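Local coordinates for D-alanyl-D-alanine carboxypeptidase (Penicillin binding protein) family protein (Francisella tularensis subsp. tularensis, PDB 6OSU) that probably trims the terminal D-alanine from peptidoglycan precursor peptides as a serine-type D-Ala-D-Ala carboxypeptidase of the peptidase S11 family, at residues 393-398 and 414-419; 28-33 and 367-372; 102-107 and 257-262. All blocks are in the same frame, centred on the assembly; numbering follows the deposited sequence.

Contact 1 of 3, residues 393-398 and 414-419; sequences GQTVGN and PVVAMN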
ATOM      1  N   GLY A 393       6.977 -29.097  24.693  1.00110.87           N
ATOM      2  CA  GLY A 393       5.845 -28.636  23.921  1.00110.14           C
ATOM      3  C   GLY A 393       4.729 -28.026  24.735  1.00108.90           C
ATOM      4  O   GLY A 393       3.675 -27.707  24.170  1.00109.95           O
ATOM      5  N   GLN A 394       4.922 -27.852  26.038  1.00105.40           N
ATOM      6  CA  GLN A 394       3.948 -27.177  26.882  1.00102.22           C
ATOM      7  C   GLN A 394       4.223 -25.678  26.901  1.00 94.40           C
ATOM      8  O   GLN A 394       5.378 -25.244  26.953  1.00 92.46           O
ATOM      9  CB  GLN A 394       3.994 -27.749  28.299  1.00106.12           C
ATOM     10  CG  GLN A 394       3.096 -27.055  29.310  1.00106.52           C
ATOM     11  CD  GLN A 394       3.207 -27.676  30.692  1.00110.22           C
ATOM     12  OE1 GLN A 394       3.519 -28.859  30.828  1.00113.74           O
ATOM     13  NE2 GLN A 394       2.961 -26.878  31.726  1.00109.31           N
ATOM     14  N   THR A 395       3.155 -24.886  26.843  1.00 90.46           N
ATOM     15  CA  THR A 395       3.281 -23.434  26.857  1.00 84.27           C
ATOM     16  C   THR A 395       3.549 -22.962  28.281  1.00 82.33           C
ATOM     17  O   THR A 395       2.738 -23.198  29.183  1.00 84.16           O
ATOM     18  CB  THR A 395       2.017 -22.785  26.300  1.00 83.57           C
ATOM     19  OG1 THR A 395       1.736 -23.319  25.000  1.00 85.53           O
ATOM     20  CG2 THR A 395       2.195 -21.276  26.199  1.00 78.51           C
ATOM     21  N   VAL A 396       4.683 -22.292  28.485  1.00 78.86           N
ATOM     22  CA  VAL A 396       5.108 -21.877  29.820  1.00 77.33           C
ATOM     23  C   VAL A 396       5.070 -20.373  30.019  1.00 74.77           C
ATOM     24  O   VAL A 396       5.257 -19.914  31.158  1.00 75.02           O
ATOM     25  CB  VAL A 396       6.517 -22.407  30.154  1.00 75.45           C
ATOM     26  CG1 VAL A 396       6.491 -23.920  30.304  1.00 78.97           C
ATOM     27  CG2 VAL A 396       7.506 -21.986  29.083  1.00 71.44           C
ATOM     28  N   GLY A 397       4.846 -19.594  28.971  1.00 72.69           N
ATOM     29  CA  GLY A 397       4.800 -18.150  29.131  1.00 71.07           C
ATOM     30  C   GLY A 397       4.987 -17.450  27.794  1.00 69.48           C
ATOM     31  O   GLY A 397       4.701 -18.013  26.737  1.00 69.68           O
ATOM     32  N   ASN A 398       5.471 -16.213  27.877  1.00 68.20           N
ATOM     33  CA  ASN A 398       5.677 -15.356  26.719  1.00 65.73           C
ATOM     34  C   ASN A 398       7.130 -14.910  26.642  1.00 64.37           C
ATOM     35  O   ASN A 398       7.741 -14.578  27.664  1.00 64.35           O
ATOM     36  CB  ASN A 398       4.783 -14.112  26.782  1.00 64.26           C
ATOM     37  CG  ASN A 398       3.309 -14.440  26.683  1.00 66.33           C
ATOM     38  OD1 ASN A 398       2.892 -15.252  25.858  1.00 67.37           O
ATOM     39  ND2 ASN A 398       2.507 -13.798  27.523  1.00 67.25           N
ATOM     40  N   PRO A 414       3.854 -16.038  22.657  1.00 71.12           N
ATOM     41  CA  PRO A 414       3.850 -17.226  23.518  1.00 72.96           C
ATOM     42  C   PRO A 414       5.018 -18.146  23.198  1.00 72.89           C
ATOM     43  O   PRO A 414       5.377 -18.353  22.037  1.00 71.59           O
ATOM     44  CB  PRO A 414       2.499 -17.887  23.213  1.00 75.03           C
ATOM     45  CG  PRO A 414       2.045 -17.286  21.929  1.00 73.79           C
ATOM     46  CD  PRO A 414       2.598 -15.899  21.903  1.00 71.25           C
ATOM     47  N   VAL A 415       5.615 -18.691  24.251  1.00 73.99           N
ATOM     48  CA  VAL A 415       6.806 -19.518  24.136  1.00 74.18           C
ATOM     49  C   VAL A 415       6.509 -20.890  24.728  1.00 77.55           C
ATOM     50  O   VAL A 415       5.687 -21.036  25.641  1.00 78.40           O
ATOM     51  CB  VAL A 415       8.019 -18.848  24.821  1.00 72.70           C
ATOM     52  CG1 VAL A 415       7.998 -19.076  26.327  1.00 74.15           C
ATOM     53  CG2 VAL A 415       9.310 -19.331  24.203  1.00 73.94           C
ATOM     54  N   VAL A 416       7.177 -21.903  24.190  1.00 79.27           N
ATOM     55  CA  VAL A 416       6.858 -23.289  24.495  1.00 82.82           C
ATOM     56  C   VAL A 416       8.101 -23.982  25.034  1.00 85.08           C
ATOM     57  O   VAL A 416       9.234 -23.570  24.767  1.00 83.15           O
ATOM     58  CB  VAL A 416       6.299 -24.013  23.247  1.00 84.87           C
ATOM     59  CG1 VAL A 416       7.398 -24.757  22.501  1.00 86.58           C
ATOM     60  CG2 VAL A 416       5.164 -24.936  23.627  1.00 88.88           C
ATOM     61  N   ALA A 417       7.879 -25.044  25.806  1.00 90.04           N
ATOM     62  CA  ALA A 417       8.973 -25.749  26.463  1.00 94.03           C
ATOM     63  C   ALA A 417       9.680 -26.683  25.489  1.00 97.82           C
ATOM     64  O   ALA A 417       9.037 -27.421  24.733  1.00 99.98           O
ATOM     65  CB  ALA A 417       8.453 -26.535  27.667  1.00 97.27           C
ATOM     66  N   MET A 418      11.011 -26.642  25.503  1.00 99.04           N
ATOM     67  CA  MET A 418      11.825 -27.560  24.726  1.00103.09           C
ATOM     68  C   MET A 418      12.511 -28.612  25.585  1.00107.97           C
ATOM     69  O   MET A 418      13.126 -29.531  25.034  1.00111.27           O
ATOM     70  CB  MET A 418      12.883 -26.787  23.926  1.00101.69           C
ATOM     71  CG  MET A 418      12.337 -25.607  23.124  1.00 98.19           C
ATOM     72  SD  MET A 418      12.071 -25.962  21.373  1.00100.30           S
ATOM     73  CE  MET A 418      10.343 -26.422  21.356  1.00101.41           C
ATOM     74  N   ASN A 419      12.429 -28.499  26.909  1.00109.05           N
ATOM     75  CA  ASN A 419      12.982 -29.464  27.853  1.00114.18           C
ATOM     76  C   ASN A 419      11.861 -30.086  28.676  1.00116.36           C
ATOM     77  O   ASN A 419      10.679 -29.780  28.501  1.00114.35           O
ATOM     78  CB  ASN A 419      14.000 -28.809  28.792  1.00113.98           C
ATOM     79  CG  ASN A 419      15.322 -28.522  28.121  1.00114.84           C
ATOM     80  OD1 ASN A 419      15.734 -27.370  28.015  1.00111.74           O
ATOM     81  ND2 ASN A 419      16.005 -29.573  27.677  1.00119.10           N
TER
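Strands 395-398 and 414-417 run antiparallel, their axes 147° apart, and the register slips by one residue between Thr-395/Val-416 and Gly-397/Val-415, a beta bulge with Val-396 as the extra residue. Four backbone bonds join the segments. Gly-393 N reaches Ala-417 O at 2.7 Å, and Ala-417 N returns to Gln-394 O. At the bulge Val-396 N to Val-415 O is long, 3.3 Å. Past it Val-415 N meets Gly-397 O at 2.7 Å, almost straight at 171°. On one face Val-416 turns CG2 onto the carbonyl of Gly-393, 3.2 Å from its O, while Thr-395 crosses this valine at about a right angle. Val-415 sends CG1 between its own backbone N and carbonyl carbon (chi1 81°), which carries that methyl to the Gly-397 carbonyl and to 4.0 Å from Val-396 CG2. Val-396 CG1 lies 4.2 Å from Ala-417 CB, and Leu-386, Ile-390 and Val-358 add to this apolar cluster. At the far end the amide oxygen OD1 of Asn-398 lies against Pro-414 CA without a hydrogen bond, Pro-414 N having no hydrogen to offer. The arrangement is a bulged antiparallel hairpin, formed by strands 395-403 and 409-417 inside the five-stranded sheet of the PBP5-like C-terminal domain.

Contact 2 of 3, residues 28-33 and 367-372; sequences IRPANI and TVPKTY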
ATOM      1  N   ILE A  28      13.201   9.002  23.053  1.00 83.92           N
ATOM      2  CA  ILE A  28      12.216   9.884  22.438  1.00 78.93           C
ATOM      3  C   ILE A  28      11.106   9.022  21.864  1.00 76.85           C
ATOM      4  O   ILE A  28      11.344   8.221  20.951  1.00 77.18           O
ATOM      5  CB  ILE A  28      12.848  10.746  21.335  1.00 77.90           C
ATOM      6  CG1 ILE A  28      14.206  11.286  21.790  1.00 77.57           C
ATOM      7  CG2 ILE A  28      11.902  11.861  20.912  1.00 76.18           C
ATOM      8  CD1 ILE A  28      14.185  12.722  22.280  1.00 74.95           C
ATOM      9  N   ARG A  29       9.889   9.161  22.413  0.51 75.59           N
ATOM     10  CA  ARG A  29       8.772   8.471  21.783  0.51 75.23           C
ATOM     11  C   ARG A  29       8.284   9.279  20.584  0.51 75.32           C
ATOM     12  O   ARG A  29       8.317  10.513  20.614  0.51 74.20           O
ATOM     13  CB  ARG A  29       7.617   8.265  22.767  0.51 75.65           C
ATOM     14  CG  ARG A  29       8.026   7.737  24.132  0.51 76.77           C
ATOM     15  CD  ARG A  29       7.120   6.604  24.621  0.51 78.40           C
ATOM     16  NE  ARG A  29       5.698   6.825  24.352  0.51 78.55           N
ATOM     17  CZ  ARG A  29       4.917   5.967  23.702  0.51 79.80           C
ATOM     18  NH1 ARG A  29       5.413   4.821  23.255  0.51 81.18           N
ATOM     19  NH2 ARG A  29       3.635   6.246  23.505  0.51 79.92           N
ATOM     20  N   PRO A  30       7.857   8.619  19.512  1.00 75.83           N
ATOM     21  CA  PRO A  30       7.276   9.357  18.384  1.00 75.48           C
ATOM     22  C   PRO A  30       5.993  10.058  18.810  1.00 74.28           C
ATOM     23  O   PRO A  30       5.136   9.471  19.474  1.00 73.24           O
ATOM     24  CB  PRO A  30       7.013   8.264  17.343  1.00 76.55           C
ATOM     25  CG  PRO A  30       7.921   7.137  17.725  1.00 77.49           C
ATOM     26  CD  PRO A  30       8.007   7.182  19.224  1.00 76.92           C
ATOM     27  N   ALA A  31       5.876  11.330  18.438  1.00 75.91           N
ATOM     28  CA  ALA A  31       4.715  12.116  18.831  1.00 77.71           C
ATOM     29  C   ALA A  31       3.494  11.711  18.015  1.00 80.12           C
ATOM     30  O   ALA A  31       3.599  11.376  16.832  1.00 80.81           O
ATOM     31  CB  ALA A  31       4.999  13.607  18.661  1.00 77.15           C
ATOM     32  N   ASN A  32       2.329  11.727  18.657  1.00 82.04           N
ATOM     33  CA  ASN A  32       1.083  11.397  17.973  1.00 84.46           C
ATOM     34  C   ASN A  32       0.756  12.494  16.967  1.00 84.79           C
ATOM     35  O   ASN A  32       0.463  13.633  17.345  1.00 86.40           O
ATOM     36  CB  ASN A  32      -0.047  11.214  18.981  1.00 86.97           C
ATOM     37  CG  ASN A  32      -0.471   9.764  19.121  1.00 88.99           C
ATOM     38  OD1 ASN A  32       0.352   8.853  19.024  1.00 90.55           O
ATOM     39  ND2 ASN A  32      -1.762   9.543  19.336  1.00 89.96           N
ATOM     40  N   ILE A  33       0.804  12.146  15.681  1.00 83.78           N
ATOM     41  CA  ILE A  33       0.608  13.122  14.619  1.00 84.53           C
ATOM     42  C   ILE A  33      -0.830  13.632  14.638  1.00 85.44           C
ATOM     43  O   ILE A  33      -1.764  12.927  15.045  1.00 86.58           O
ATOM     44  CB  ILE A  33       0.971  12.494  13.260  1.00 85.33           C
ATOM     45  CG1 ILE A  33       1.151  13.568  12.186  1.00 85.97           C
ATOM     46  CG2 ILE A  33      -0.070  11.468  12.841  1.00 86.49           C
ATOM     47  CD1 ILE A  33       2.549  14.140  12.135  1.00 86.28           C
ATOM     48  N   THR A 367       7.860  -3.288  13.211  1.00 56.51           N
ATOM     49  CA  THR A 367       8.193  -1.904  12.888  1.00 56.27           C
ATOM     50  C   THR A 367       8.188  -1.101  14.185  1.00 55.93           C
ATOM     51  O   THR A 367       7.136  -0.915  14.806  1.00 56.76           O
ATOM     52  CB  THR A 367       7.200  -1.331  11.880  1.00 57.54           C
ATOM     53  OG1 THR A 367       7.239  -2.106  10.674  1.00 58.41           O
ATOM     54  CG2 THR A 367       7.533   0.118  11.559  1.00 57.53           C
ATOM     55  N   VAL A 368       9.360  -0.630  14.599  1.00 55.04           N
ATOM     56  CA  VAL A 368       9.513   0.042  15.888  1.00 55.27           C
ATOM     57  C   VAL A 368      10.229   1.368  15.661  1.00 54.81           C
ATOM     58  O   VAL A 368      10.907   1.559  14.640  1.00 53.62           O
ATOM     59  CB  VAL A 368      10.279  -0.839  16.902  1.00 55.91           C
ATOM     60  CG1 VAL A 368       9.505  -2.118  17.190  1.00 56.53           C
ATOM     61  CG2 VAL A 368      11.667  -1.163  16.382  1.00 55.31           C
ATOM     62  N   PRO A 369      10.084   2.315  16.589  1.00 55.64           N
ATOM     63  CA  PRO A 369      10.808   3.587  16.454  1.00 56.24           C
ATOM     64  C   PRO A 369      12.314   3.368  16.419  1.00 55.76           C
ATOM     65  O   PRO A 369      12.853   2.526  17.142  1.00 55.24           O
ATOM     66  CB  PRO A 369      10.386   4.368  17.702  1.00 58.11           C
ATOM     67  CG  PRO A 369       9.067   3.774  18.092  1.00 57.73           C
ATOM     68  CD  PRO A 369       9.157   2.325  17.736  1.00 55.92           C
ATOM     69  N   LYS A 370      12.992   4.138  15.559  1.00 56.28           N
ATOM     70  CA  LYS A 370      14.449   4.071  15.486  1.00 58.29           C
ATOM     71  C   LYS A 370      15.080   4.309  16.848  1.00 60.59           C
ATOM     72  O   LYS A 370      16.086   3.680  17.196  1.00 61.89           O
ATOM     73  CB  LYS A 370      14.983   5.098  14.488  1.00 61.18           C
ATOM     74  CG  LYS A 370      14.882   4.714  13.028  1.00 61.84           C
ATOM     75  CD  LYS A 370      15.781   5.620  12.195  1.00 64.79           C
ATOM     76  CE  LYS A 370      15.010   6.346  11.103  1.00 66.11           C
ATOM     77  NZ  LYS A 370      14.531   5.427  10.029  1.00 65.80           N
ATOM     78  N   THR A 371      14.498   5.216  17.636  1.00 61.89           N
ATOM     79  CA  THR A 371      15.060   5.571  18.930  1.00 64.11           C
ATOM     80  C   THR A 371      14.917   4.460  19.963  1.00 63.77           C
ATOM     81  O   THR A 371      15.611   4.495  20.985  1.00 66.43           O
ATOM     82  CB  THR A 371      14.398   6.848  19.447  1.00 66.51           C
ATOM     83  OG1 THR A 371      12.974   6.694  19.408  1.00 65.98           O
ATOM     84  CG2 THR A 371      14.792   8.035  18.584  1.00 67.44           C
ATOM     85  N   TYR A 372      14.037   3.482  19.730  1.00 60.83           N
ATOM     86  CA  TYR A 372      13.885   2.380  20.677  1.00 60.67           C
ATOM     87  C   TYR A 372      14.955   1.312  20.497  1.00 60.64           C
ATOM     88  O   TYR A 372      15.295   0.620  21.464  1.00 60.68           O
ATOM     89  CB  TYR A 372      12.515   1.710  20.529  1.00 58.87           C
ATOM     90  CG  TYR A 372      11.321   2.468  21.072  1.00 59.23           C
ATOM     91  CD1 TYR A 372      10.079   1.850  21.159  1.00 58.12           C
ATOM     92  CD2 TYR A 372      11.420   3.794  21.479  1.00 60.90           C
ATOM     93  CE1 TYR A 372       8.978   2.516  21.639  1.00 58.77           C
ATOM     94  CE2 TYR A 372      10.315   4.473  21.966  1.00 62.01           C
ATOM     95  CZ  TYR A 372       9.097   3.824  22.041  1.00 61.33           C
ATOM     96  OH  TYR A 372       7.986   4.476  22.517  1.00 64.03           O
TER
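Two hydrogen bonds from side chains tie residues 28-33 to residues 367-372, one of them less certain. Thr-371 OG1 donates to Ile-28 O at 2.7 Å, lying in the plane of that carbonyl; its chi1 sets the hydroxyl between the threonine's backbone N and carbonyl carbon, aimed across the contact. In one of the two conformers modelled for Arg-29, the chain folds at chi2 and chi3 around the phenol oxygen and NH1 donates to Tyr-372 OH at 2.7 Å. That bond is bent, 141° at the hydrogen, with the oxygen 24° out of the guanidinium plane. In this conformer the arginine approaches the edge of the ring; Glu-408 lies at long range as a weak ion-pair partner of NH1.

Apolar contact comes from two prolines whose side chains cross at about a right angle, Pro-30 CG meeting Pro-369 CG at 3.6 Å. Pro-369 CG also lies over the centre of the Tyr-372 ring, 3.7 Å above its plane, a CH-pi arrangement within one segment. Tyr-323 and Tyr-328 extend the apolar surroundings of Pro-30.

Where Arg-29 adopts this conformer, its guanidinium would probably polarise the phenol O-H bond, while the proline over the ring's face probably helps to hold the ring.

Contact 3 of 3, residues 102-107 and 257-262; sequences KMYVKA and NFVLQN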
ATOM      1  N   LYS A 102     -12.589  10.405 -18.027  1.00 61.39           N
ATOM      2  CA  LYS A 102     -12.543   9.510 -19.172  1.00 60.84           C
ATOM      3  C   LYS A 102     -11.105   9.360 -19.643  1.00 59.39           C
ATOM      4  O   LYS A 102     -10.290  10.276 -19.496  1.00 59.13           O
ATOM      5  CB  LYS A 102     -13.409  10.031 -20.335  1.00 63.41           C
ATOM      6  CG  LYS A 102     -14.741  10.630 -19.912  1.00 65.61           C
ATOM      7  CD  LYS A 102     -15.658  10.892 -21.097  1.00 69.30           C
ATOM      8  CE  LYS A 102     -16.204   9.595 -21.673  1.00 70.96           C
ATOM      9  NZ  LYS A 102     -17.377   9.840 -22.562  1.00 74.68           N
ATOM     10  N   MET A 103     -10.792   8.188 -20.193  1.00 59.15           N
ATOM     11  CA  MET A 103      -9.623   8.050 -21.048  1.00 59.96           C
ATOM     12  C   MET A 103      -9.989   8.165 -22.522  1.00 60.20           C
ATOM     13  O   MET A 103      -9.090   8.174 -23.374  1.00 61.03           O
ATOM     14  CB  MET A 103      -8.905   6.721 -20.787  1.00 60.60           C
ATOM     15  CG  MET A 103      -9.503   5.514 -21.483  1.00 63.67           C
ATOM     16  SD  MET A 103      -8.440   4.061 -21.313  1.00 66.23           S
ATOM     17  CE  MET A 103      -6.951   4.628 -22.131  1.00 67.78           C
ATOM     18  N   TYR A 104     -11.289   8.254 -22.824  1.00 59.17           N
ATOM     19  CA  TYR A 104     -11.820   8.533 -24.159  1.00 60.66           C
ATOM     20  C   TYR A 104     -11.647   7.335 -25.093  1.00 62.75           C
ATOM     21  O   TYR A 104     -11.074   7.446 -26.179  1.00 64.87           O
ATOM     22  CB  TYR A 104     -11.200   9.806 -24.742  1.00 59.90           C
ATOM     23  CG  TYR A 104     -11.504  11.013 -23.884  1.00 58.23           C
ATOM     24  CD1 TYR A 104     -12.682  11.731 -24.056  1.00 58.55           C
ATOM     25  CD2 TYR A 104     -10.632  11.415 -22.878  1.00 56.44           C
ATOM     26  CE1 TYR A 104     -12.976  12.823 -23.262  1.00 58.45           C
ATOM     27  CE2 TYR A 104     -10.918  12.505 -22.076  1.00 56.77           C
ATOM     28  CZ  TYR A 104     -12.092  13.208 -22.274  1.00 58.07           C
ATOM     29  OH  TYR A 104     -12.383  14.296 -21.480  1.00 58.99           O
ATOM     30  N   VAL A 105     -12.161   6.186 -24.661  1.00 62.25           N
ATOM     31  CA  VAL A 105     -12.304   5.019 -25.523  1.00 64.06           C
ATOM     32  C   VAL A 105     -13.632   5.120 -26.262  1.00 67.28           C
ATOM     33  O   VAL A 105     -14.641   5.564 -25.699  1.00 67.58           O
ATOM     34  CB  VAL A 105     -12.209   3.712 -24.712  1.00 61.10           C
ATOM     35  CG1 VAL A 105     -10.778   3.478 -24.245  1.00 59.75           C
ATOM     36  CG2 VAL A 105     -13.157   3.750 -23.524  1.00 59.23           C
ATOM     37  N   LYS A 106     -13.631   4.724 -27.530  1.00 69.74           N
ATOM     38  CA  LYS A 106     -14.808   4.831 -28.379  1.00 72.00           C
ATOM     39  C   LYS A 106     -15.598   3.527 -28.377  1.00 73.00           C
ATOM     40  O   LYS A 106     -15.039   2.438 -28.236  1.00 72.15           O
ATOM     41  CB  LYS A 106     -14.415   5.182 -29.813  1.00 73.59           C
ATOM     42  CG  LYS A 106     -13.759   6.538 -29.984  1.00 73.86           C
ATOM     43  CD  LYS A 106     -13.285   6.718 -31.422  1.00 75.99           C
ATOM     44  CE  LYS A 106     -13.019   8.177 -31.760  1.00 76.77           C
ATOM     45  NZ  LYS A 106     -11.961   8.772 -30.903  1.00 74.81           N
ATOM     46  N   ALA A 107     -16.911   3.652 -28.549  1.00 74.82           N
ATOM     47  CA  ALA A 107     -17.765   2.478 -28.645  1.00 74.39           C
ATOM     48  C   ALA A 107     -17.469   1.706 -29.924  1.00 75.67           C
ATOM     49  O   ALA A 107     -17.287   2.291 -30.996  1.00 76.79           O
ATOM     50  CB  ALA A 107     -19.236   2.889 -28.609  1.00 75.25           C
ATOM     51  N   ASN A 257      -6.235  12.656 -33.409  1.00 87.18           N
ATOM     52  CA  ASN A 257      -6.661  13.315 -32.183  1.00 83.73           C
ATOM     53  C   ASN A 257      -5.991  12.664 -30.982  1.00 80.39           C
ATOM     54  O   ASN A 257      -6.046  11.442 -30.817  1.00 80.00           O
ATOM     55  CB  ASN A 257      -8.179  13.263 -32.028  1.00 83.35           C
ATOM     56  CG  ASN A 257      -8.651  13.951 -30.767  1.00 81.93           C
ATOM     57  OD1 ASN A 257      -8.696  15.178 -30.697  1.00 83.86           O
ATOM     58  ND2 ASN A 257      -9.011  13.164 -29.760  1.00 79.27           N
ATOM     59  N   PHE A 258      -5.375  13.485 -30.140  1.00 78.41           N
ATOM     60  CA  PHE A 258      -4.666  13.015 -28.959  1.00 75.04           C
ATOM     61  C   PHE A 258      -5.223  13.685 -27.712  1.00 72.62           C
ATOM     62  O   PHE A 258      -5.497  14.890 -27.710  1.00 74.26           O
ATOM     63  CB  PHE A 258      -3.168  13.299 -29.066  1.00 75.53           C
ATOM     64  CG  PHE A 258      -2.379  12.193 -29.703  1.00 76.35           C
ATOM     65  CD1 PHE A 258      -2.334  12.057 -31.079  1.00 79.45           C
ATOM     66  CD2 PHE A 258      -1.668  11.297 -28.922  1.00 75.45           C
ATOM     67  CE1 PHE A 258      -1.602  11.043 -31.667  1.00 81.27           C
ATOM     68  CE2 PHE A 258      -0.934  10.281 -29.503  1.00 77.27           C
ATOM     69  CZ  PHE A 258      -0.899  10.158 -30.878  1.00 80.27           C
ATOM     70  N   VAL A 259      -5.392  12.894 -26.658  1.00 69.39           N
ATOM     71  CA  VAL A 259      -5.744  13.387 -25.331  1.00 67.87           C
ATOM     72  C   VAL A 259      -4.547  13.158 -24.421  1.00 67.91           C
ATOM     73  O   VAL A 259      -3.969  12.063 -24.407  1.00 67.28           O
ATOM     74  CB  VAL A 259      -7.000  12.694 -24.777  1.00 64.70           C
ATOM     75  CG1 VAL A 259      -7.339  13.245 -23.406  1.00 62.82           C
ATOM     76  CG2 VAL A 259      -8.171  12.872 -25.732  1.00 66.22           C
ATOM     77  N   LEU A 260      -4.168  14.189 -23.672  1.00 68.76           N
ATOM     78  CA  LEU A 260      -2.997  14.152 -22.804  1.00 68.50           C
ATOM     79  C   LEU A 260      -3.434  14.481 -21.387  1.00 68.04           C
ATOM     80  O   LEU A 260      -3.992  15.556 -21.140  1.00 68.57           O
ATOM     81  CB  LEU A 260      -1.935  15.143 -23.286  1.00 70.43           C
ATOM     82  CG  LEU A 260      -1.514  14.978 -24.748  1.00 72.87           C
ATOM     83  CD1 LEU A 260      -1.396  16.329 -25.432  1.00 76.08           C
ATOM     84  CD2 LEU A 260      -0.205  14.212 -24.841  1.00 73.51           C
ATOM     85  N   GLN A 261      -3.197  13.556 -20.460  1.00 67.81           N
ATOM     86  CA  GLN A 261      -3.587  13.744 -19.072  1.00 67.78           C
ATOM     87  C   GLN A 261      -2.458  13.306 -18.156  1.00 67.29           C
ATOM     88  O   GLN A 261      -1.765  12.323 -18.433  1.00 66.03           O
ATOM     89  CB  GLN A 261      -4.853  12.955 -18.724  1.00 67.46           C
ATOM     90  CG  GLN A 261      -5.904  12.937 -19.813  1.00 70.33           C
ATOM     91  CD  GLN A 261      -7.253  12.496 -19.298  1.00 70.85           C
ATOM     92  OE1 GLN A 261      -7.779  13.072 -18.347  1.00 71.73           O
ATOM     93  NE2 GLN A 261      -7.820  11.467 -19.916  1.00 70.78           N
ATOM     94  N   ASN A 262      -2.283  14.041 -17.064  1.00 68.42           N
ATOM     95  CA  ASN A 262      -1.337  13.663 -16.029  1.00 68.39           C
ATOM     96  C   ASN A 262      -2.007  12.764 -15.001  1.00 66.96           C
ATOM     97  O   ASN A 262      -3.224  12.812 -14.796  1.00 65.16           O
ATOM     98  CB  ASN A 262      -0.769  14.894 -15.322  1.00 69.83           C
ATOM     99  CG  ASN A 262       0.086  15.745 -16.228  1.00 73.10           C
ATOM    100  OD1 ASN A 262       1.201  15.363 -16.584  1.00 74.47           O
ATOM    101  ND2 ASN A 262      -0.423  16.915 -16.594  1.00 74.80           N
TER
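Gln-261 starts with CG anti to its carbonyl carbon (chi1 -39°) and runs extended past CG, carrying its amide across to Lys-102, while chi1 of Tyr-104, with CG likewise anti to the carbonyl carbon, places the ring with its CD2 and CE2 side against Val-259. The amide nitrogen NE2 of Gln-261 donates to Lys-102 O at 2.8 Å with a nearly straight 164° at the hydrogen. This bond lies in both the carbonyl plane and the amide plane, a geometry that probably helps to hold the amide in this rotation. The same nitrogen stands in the plane of the Tyr-104 ring, at its edge, 3.9 Å from CE2; ring and amide are turned 55° from each other. Val-259 crosses the tyrosine at about a right angle, placing CG1 3.8 Å from Tyr-104 CD2. Lys-102 CB sits over the centre of one face of the ring, 3.8 Å above the plane, and the lysine's NZ bonds to Ala-96 O. The Tyr-104 carbonyl is bonded by Trp-204 NE1 and Gln-209 NE2. The side chain of Gln-261 lies about 8 Å from that of Ser-124, a predicted active-site residue. Here the loop between helix 93-96 and strand 110-112 meets an outer strand of a three-stranded antiparallel sheet, near the probable catalytic site of an S11 carboxypeptidase.

The three contacts are spread along an elongated chain and do not touch. Contact 3 lies in the carboxypeptidase part, about 46 Å between centres from contact 2 and 62 Å from contact 1, on the opposite side of the chain's centre from both. Along the sequence contact 3 is nested within the long loop that contact 2 closes, and contact 1 follows after it. Contact 2 ties the segment leading into strand 39-44 of the catalytic part to the end of strand 364-369 in the C-terminal region, thereby joining the two parts; contact 1, its centre about 31 Å from that of contact 2, is a local hairpin within the C-terminal sheet. Of the three, contact 3 is the one near the predicted catalytic residues.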